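Local structure of fatty acid-binding protein homolog (Ascaris suum, 6I8X) at residues Tyr130-Met135 with Ser141-Tyr146; Gly81-Asp86 with Thr109-Asp114. The protein binds fatty acids inside a beta-barrel and may sequester potentially toxic fatty acids and their peroxidation products or help maintain the lipid layer of the eggshell. All blocks are in the same frame, centred on the assembly; numbering follows the deposited sequence.

Contact 1: Tyr130-Met135 with Ser141-Tyr146. With VCA (vaccenic acid), chain C.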
loop_
_atom_site.group_PDB
_atom_site.type_symbol
_atom_site.label_atom_id
_atom_site.label_comp_id
_atom_site.label_asym_id
_atom_site.label_seq_id
_atom_site.Cartn_x
_atom_site.Cartn_y
_atom_site.Cartn_z
ATOM N N TYR A 130 -8.009 8.974 -9.853
ATOM C CA TYR A 130 -7.827 8.441 -8.511
ATOM C C TYR A 130 -7.285 7.046 -8.455
ATOM O O TYR A 130 -7.650 6.196 -9.249
ATOM C CB TYR A 130 -9.151 8.498 -7.697
ATOM C CG TYR A 130 -9.596 9.906 -7.395
ATOM C CD1 TYR A 130 -10.418 10.605 -8.278
ATOM C CD2 TYR A 130 -9.149 10.570 -6.249
ATOM C CE1 TYR A 130 -10.763 11.938 -8.048
ATOM C CE2 TYR A 130 -9.523 11.888 -5.985
ATOM C CZ TYR A 130 -10.330 12.570 -6.890
ATOM O OH TYR A 130 -10.664 13.887 -6.664
ATOM N N LEU A 131 -6.466 6.812 -7.436
ATOM C CA LEU A 131 -5.998 5.514 -6.998
ATOM C C LEU A 131 -6.873 5.280 -5.741
ATOM O O LEU A 131 -6.912 6.114 -4.848
ATOM C CB LEU A 131 -4.501 5.572 -6.624
ATOM C CG LEU A 131 -3.857 4.261 -6.143
ATOM C CD1 LEU A 131 -3.681 3.253 -7.302
ATOM C CD2 LEU A 131 -2.541 4.548 -5.442
ATOM N N VAL A 132 -7.619 4.196 -5.721
ATOM C CA VAL A 132 -8.511 3.816 -4.627
ATOM C C VAL A 132 -7.849 2.651 -3.880
ATOM O O VAL A 132 -7.564 1.616 -4.474
ATOM C CB VAL A 132 -9.922 3.421 -5.155
ATOM C CG1 VAL A 132 -10.888 3.155 -4.002
ATOM C CG2 VAL A 132 -10.486 4.481 -6.113
ATOM N N MET A 133 -7.608 2.837 -2.582
ATOM C CA MET A 133 -7.062 1.814 -1.725
ATOM C C MET A 133 -8.195 1.249 -0.892
ATOM O O MET A 133 -8.821 1.995 -0.155
ATOM C CB MET A 133 -5.970 2.368 -0.824
ATOM C CG MET A 133 -5.234 1.275 -0.069
ATOM S SD MET A 133 -4.221 2.061 1.176
ATOM C CE MET A 133 -3.150 0.760 1.589
ATOM N N LYS A 134 -8.431 -0.066 -0.982
ATOM C CA LYS A 134 -9.492 -0.766 -0.259
ATOM C C LYS A 134 -8.918 -1.730 0.768
ATOM O O LYS A 134 -7.943 -2.444 0.511
ATOM C CB LYS A 134 -10.433 -1.523 -1.230
ATOM C CG LYS A 134 -11.219 -0.613 -2.159
ATOM C CD LYS A 134 -12.178 -1.402 -3.053
ATOM C CE LYS A 134 -12.874 -0.552 -4.104
ATOM N NZ LYS A 134 -13.890 0.377 -3.522
ATOM N N MET A 135 -9.555 -1.755 1.946
ATOM C CA MET A 135 -9.169 -2.599 3.075
ATOM C C MET A 135 -10.421 -3.118 3.746
ATOM O O MET A 135 -11.456 -2.448 3.728
ATOM C CB MET A 135 -8.347 -1.802 4.100
ATOM C CG MET A 135 -7.213 -1.057 3.500
ATOM S SD MET A 135 -7.244 0.667 3.914
ATOM C CE MET A 135 -6.258 0.647 5.429
ATOM N N SER A 141 -15.349 -2.683 5.946
ATOM C CA SER A 141 -14.651 -2.208 4.738
ATOM C C SER A 141 -14.454 -0.695 4.711
ATOM O O SER A 141 -15.262 0.049 5.262
ATOM C CB SER A 141 -15.396 -2.638 3.474
ATOM O OG SER A 141 -15.267 -4.032 3.278
ATOM N N THR A 142 -13.387 -0.251 4.027
ATOM C CA THR A 142 -13.007 1.153 3.857
ATOM C C THR A 142 -12.330 1.374 2.490
ATOM O O THR A 142 -11.692 0.463 1.973
ATOM C CB THR A 142 -12.151 1.656 5.050
ATOM O OG1 THR A 142 -11.941 3.058 4.896
ATOM C CG2 THR A 142 -10.780 0.950 5.164
ATOM N N SER A 143 -12.508 2.570 1.911
ATOM C CA SER A 143 -11.895 3.005 0.648
ATOM C C SER A 143 -11.229 4.349 0.917
ATOM O O SER A 143 -11.831 5.196 1.562
ATOM C CB SER A 143 -12.948 3.169 -0.446
ATOM O OG SER A 143 -13.340 1.884 -0.877
ATOM N N ARG A 144 -9.987 4.522 0.465
ATOM C CA ARG A 144 -9.191 5.750 0.642
ATOM C C ARG A 144 -8.854 6.181 -0.770
ATOM O O ARG A 144 -8.392 5.357 -1.568
ATOM C CB ARG A 144 -7.893 5.455 1.447
ATOM C CG ARG A 144 -8.102 4.823 2.834
ATOM C CD ARG A 144 -7.989 5.854 3.951
ATOM N NE ARG A 144 -6.610 6.039 4.362
ATOM C CZ ARG A 144 -6.153 7.060 5.073
ATOM N NH1 ARG A 144 -6.977 8.020 5.481
ATOM N NH2 ARG A 144 -4.876 7.118 5.406
ATOM N N TYR A 145 -9.116 7.462 -1.084
ATOM C CA TYR A 145 -8.977 8.080 -2.406
ATOM C C TYR A 145 -7.741 8.974 -2.498
ATOM O O TYR A 145 -7.646 9.960 -1.785
ATOM C CB TYR A 145 -10.293 8.824 -2.796
ATOM C CG TYR A 145 -11.493 7.892 -2.803
ATOM C CD1 TYR A 145 -12.176 7.591 -1.626
ATOM C CD2 TYR A 145 -11.890 7.244 -3.967
ATOM C CE1 TYR A 145 -13.229 6.682 -1.612
ATOM C CE2 TYR A 145 -12.958 6.349 -3.970
ATOM C CZ TYR A 145 -13.622 6.069 -2.789
ATOM O OH TYR A 145 -14.680 5.193 -2.783
ATOM N N TYR A 146 -6.807 8.617 -3.402
ATOM C CA TYR A 146 -5.525 9.308 -3.665
ATOM C C TYR A 146 -5.542 9.867 -5.068
ATOM O O TYR A 146 -5.663 9.128 -6.056
ATOM C CB TYR A 146 -4.331 8.333 -3.538
ATOM C CG TYR A 146 -4.141 7.741 -2.165
ATOM C CD1 TYR A 146 -4.938 6.684 -1.723
ATOM C CD2 TYR A 146 -3.116 8.182 -1.331
ATOM C CE1 TYR A 146 -4.768 6.133 -0.454
ATOM C CE2 TYR A 146 -2.908 7.609 -0.077
ATOM C CZ TYR A 146 -3.756 6.603 0.367
ATOM O OH TYR A 146 -3.583 6.041 1.603
HETATM O O2 VCA C . -1.120 3.145 3.837
HETATM C C1 VCA C . -1.696 4.226 4.312
HETATM O O1 VCA C . -2.053 5.142 3.612
HETATM C C2 VCA C . -1.886 4.224 5.803
HETATM C C3 VCA C . -1.677 5.571 6.488
HETATM C C4 VCA C . -1.512 5.436 7.993
HETATM C C5 VCA C . -1.445 6.742 8.757
HETATM C C6 VCA C . -0.045 7.303 8.895
HETATM C C7 VCA C . -0.029 8.699 9.485
HETATM C C8 VCA C . -0.141 8.816 10.998
HETATM C C9 VCA C . 1.169 8.636 11.738
HETATM C C10 VCA C . 0.995 8.630 13.261
HETATM C C11 VCA C . 2.016 7.799 13.980
HETATM C C12 VCA C . 2.093 6.480 13.962
HETATM C C13 VCA C . 1.183 5.550 13.213
HETATM C C14 VCA C . 1.364 4.079 13.586
HETATM C C15 VCA C . 0.340 3.146 12.956
HETATM C C16 VCA C . 0.299 3.149 11.433
HETATM C C17 VCA C . -0.679 2.144 10.853
HETATM C C18 VCA C . -0.482 1.901 9.381
#
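Y130 meets the end of the partner segment at Y146: its CA-H faces the carbonyl, with Y130 CA 3.3 Å from Y146 O. Its hydroxyl bonds to E20. L131 exchanges two backbone hydrogen bonds with Y146, and L131 O also lies in plane at the edge of the Y146 ring. V132 runs alongside Y145, with V132 CG1 and CG2 each 3.8 Å from Y145 CE2. M133 N donates almost straight to R144 O (2.8 Å, 173° at the hydrogen). The M133 side chain is extended, with CG anti to the backbone N (chi1 -171°). This takes its tip past Y146 to the ligand, where M133 CE is 3.9 Å from O2 of vaccenic acid. Y146 OH is 2.7 Å from O1 of the acid. R144 brings its guanidinium edge to C3 of the ligand and forms a salt bridge with D22. K134 bends at its last torsion (-71°), and K134 NZ bonds to S143 OG at 3.1 Å. M135 lies beside T142, with M135 SD 3.8 Å from T142 CG2. The two strands form an antiparallel beta hairpin. Its R144-x-Y146 pair lines the fatty-acid head-group site, as in other barrels of the FABP family.

Contact 2: Gly81-Asp86 with Thr109-Asp114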
loop_
_atom_site.group_PDB
_atom_site.type_symbol
_atom_site.label_atom_id
_atom_site.label_comp_id
_atom_site.label_asym_id
_atom_site.label_seq_id
_atom_site.Cartn_x
_atom_site.Cartn_y
_atom_site.Cartn_z
ATOM N N GLY A 81 4.952 -10.408 -6.798
ATOM C CA GLY A 81 4.920 -11.799 -6.348
ATOM C C GLY A 81 6.130 -12.218 -5.531
ATOM O O GLY A 81 6.226 -13.376 -5.121
ATOM N N GLU A 82 7.076 -11.302 -5.275
ATOM C CA GLU A 82 8.275 -11.633 -4.496
ATOM C C GLU A 82 8.276 -10.948 -3.116
ATOM O O GLU A 82 8.379 -9.721 -3.003
ATOM C CB GLU A 82 9.536 -11.308 -5.304
ATOM C CG GLU A 82 10.829 -11.709 -4.617
ATOM C CD GLU A 82 12.035 -11.005 -5.191
ATOM O OE1 GLU A 82 12.596 -11.511 -6.187
ATOM O OE2 GLU A 82 12.410 -9.936 -4.659
ATOM N N GLU A 83 8.155 -11.762 -2.065
ATOM C CA GLU A 83 8.131 -11.324 -0.668
ATOM C C GLU A 83 9.485 -10.743 -0.244
ATOM O O GLU A 83 10.530 -11.290 -0.599
ATOM C CB GLU A 83 7.750 -12.513 0.241
ATOM C CG GLU A 83 7.495 -12.129 1.689
ATOM C CD GLU A 83 7.125 -13.280 2.607
ATOM O OE1 GLU A 83 8.036 -14.037 3.010
ATOM O OE2 GLU A 83 5.931 -13.394 2.966
ATOM N N PHE A 84 9.451 -9.654 0.529
ATOM C CA PHE A 84 10.621 -8.989 1.106
ATOM C C PHE A 84 10.290 -8.598 2.551
ATOM O O PHE A 84 9.118 -8.566 2.941
ATOM C CB PHE A 84 11.020 -7.734 0.288
ATOM C CG PHE A 84 10.004 -6.606 0.185
ATOM C CD1 PHE A 84 9.051 -6.600 -0.824
ATOM C CD2 PHE A 84 10.057 -5.518 1.053
ATOM C CE1 PHE A 84 8.146 -5.546 -0.949
ATOM C CE2 PHE A 84 9.164 -4.457 0.927
ATOM C CZ PHE A 84 8.216 -4.469 -0.078
ATOM N N GLN A 85 11.316 -8.318 3.345
ATOM C CA GLN A 85 11.141 -7.871 4.718
ATOM C C GLN A 85 11.618 -6.422 4.831
ATOM O O GLN A 85 12.688 -6.091 4.317
ATOM C CB GLN A 85 11.891 -8.775 5.711
ATOM C CG GLN A 85 11.464 -8.486 7.151
ATOM C CD GLN A 85 12.171 -9.325 8.179
ATOM O OE1 GLN A 85 12.078 -10.563 8.194
ATOM N NE2 GLN A 85 12.814 -8.651 9.116
ATOM N N ASP A 86 10.815 -5.562 5.481
ATOM C CA ASP A 86 11.143 -4.149 5.684
ATOM C C ASP A 86 10.335 -3.516 6.810
ATOM O O ASP A 86 9.377 -4.108 7.316
ATOM C CB ASP A 86 10.943 -3.341 4.388
ATOM C CG ASP A 86 11.830 -2.124 4.264
ATOM O OD1 ASP A 86 12.649 -1.887 5.180
ATOM O OD2 ASP A 86 11.700 -1.403 3.263
ATOM N N THR A 109 0.312 -7.237 0.579
ATOM C CA THR A 109 0.089 -8.078 1.731
ATOM C C THR A 109 1.195 -7.861 2.751
ATOM O O THR A 109 2.377 -7.865 2.407
ATOM C CB THR A 109 -0.058 -9.538 1.260
ATOM O OG1 THR A 109 -1.019 -9.567 0.196
ATOM C CG2 THR A 109 -0.491 -10.499 2.396
ATOM N N HIS A 110 0.791 -7.655 4.009
ATOM C CA HIS A 110 1.682 -7.477 5.152
ATOM C C HIS A 110 1.476 -8.610 6.124
ATOM O O HIS A 110 0.338 -8.987 6.423
ATOM C CB HIS A 110 1.424 -6.147 5.876
ATOM C CG HIS A 110 1.789 -4.933 5.082
ATOM N ND1 HIS A 110 2.652 -3.974 5.592
ATOM C CD2 HIS A 110 1.373 -4.534 3.860
ATOM C CE1 HIS A 110 2.751 -3.042 4.659
ATOM N NE2 HIS A 110 2.012 -3.339 3.595
ATOM N N ILE A 111 2.589 -9.166 6.597
ATOM C CA ILE A 111 2.609 -10.173 7.645
ATOM C C ILE A 111 3.520 -9.581 8.716
ATOM O O ILE A 111 4.651 -9.223 8.406
ATOM C CB ILE A 111 3.092 -11.587 7.188
ATOM C CG1 ILE A 111 2.260 -12.144 6.005
ATOM C CG2 ILE A 111 3.070 -12.547 8.367
ATOM C CD1 ILE A 111 2.838 -13.455 5.337
ATOM N N LYS A 112 3.045 -9.468 9.961
ATOM C CA LYS A 112 3.902 -8.965 11.037
ATOM C C LYS A 112 4.959 -10.027 11.383
ATOM O O LYS A 112 4.635 -11.213 11.452
ATOM C CB LYS A 112 3.075 -8.536 12.262
ATOM C CG LYS A 112 2.480 -7.162 12.087
ATOM C CD LYS A 112 1.475 -6.812 13.157
ATOM C CE LYS A 112 0.789 -5.504 12.828
ATOM N NZ LYS A 112 -0.374 -5.243 13.714
ATOM N N VAL A 113 6.233 -9.606 11.494
ATOM C CA VAL A 113 7.352 -10.495 11.814
ATOM C C VAL A 113 7.204 -11.036 13.262
ATOM O O VAL A 113 7.367 -12.242 13.497
ATOM C CB VAL A 113 8.730 -9.815 11.533
ATOM C CG1 VAL A 113 9.896 -10.615 12.129
ATOM C CG2 VAL A 113 8.941 -9.614 10.037
ATOM N N ASP A 114 6.855 -10.143 14.207
ATOM C CA ASP A 114 6.674 -10.468 15.628
ATOM C C ASP A 114 5.291 -11.071 15.950
ATOM O O ASP A 114 5.069 -11.512 17.078
ATOM C CB ASP A 114 6.980 -9.242 16.506
ATOM C CG ASP A 114 8.387 -8.682 16.326
ATOM O OD1 ASP A 114 9.337 -9.489 16.147
ATOM O OD2 ASP A 114 8.538 -7.438 16.359
#
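E83 and Q85 both hold CG anti to the backbone N (chi1 -171° and -168°). Both chains stay extended beyond CG, so they reach across to I111 and V113. The extended chains span wide backbone gaps: E83 CA is 10.0 Å from I111 CA, and Q85 CA is 8.5 Å from V113 CA. The E83 chain crosses I111 at about a right angle. Only one carboxylate oxygen makes the touch, with E83 OE2 3.9 Å from I111 CD1. The second touch is broader. V113 places one methyl over the flat amide of Q85, with V113 CG2 3.7 Å from Q85 CD. That methyl is also 3.8 Å from Q85 OE1 and 4.1 Å from Q85 NE2, so it sits nearly above the amide carbon. The amide has a polar partner elsewhere, since Q85 NE2 bonds to Q93 OE1. Both touches are van der Waals contacts. The contact is small and lies at the surface, burying 114 Å² in all. Strand 93-100 separates the two segments in the antiparallel sheet. It bonds by backbone to both: F84 pairs with I96, and T109 with T97. E83 rests on K95 and T97, and Q85 on K95, as they reach across strand 93-100. The contact joins segment 81-86 to the end of strand 105-112 and the loop after it.

Contact 1 and contact 2 both reach the same antiparallel sheet but lie on opposite sides of the chain's centre. Their centres are about 21 Å apart, and their nearest atoms about 7 Å. They do not touch. Both segments of contact 2 precede contact 1 in the sequence. Strand 119-127 separates them in the sheet, lying between strands 105-112 and 130-137. Their roles differ. Contact 1 is buried and supplies M133, R144 and Y146 to the vaccenic acid pocket, where K49 NZ also forms a hydrogen bond to the acid. The four touching residues of contact 2 are not among the residues lining that pocket.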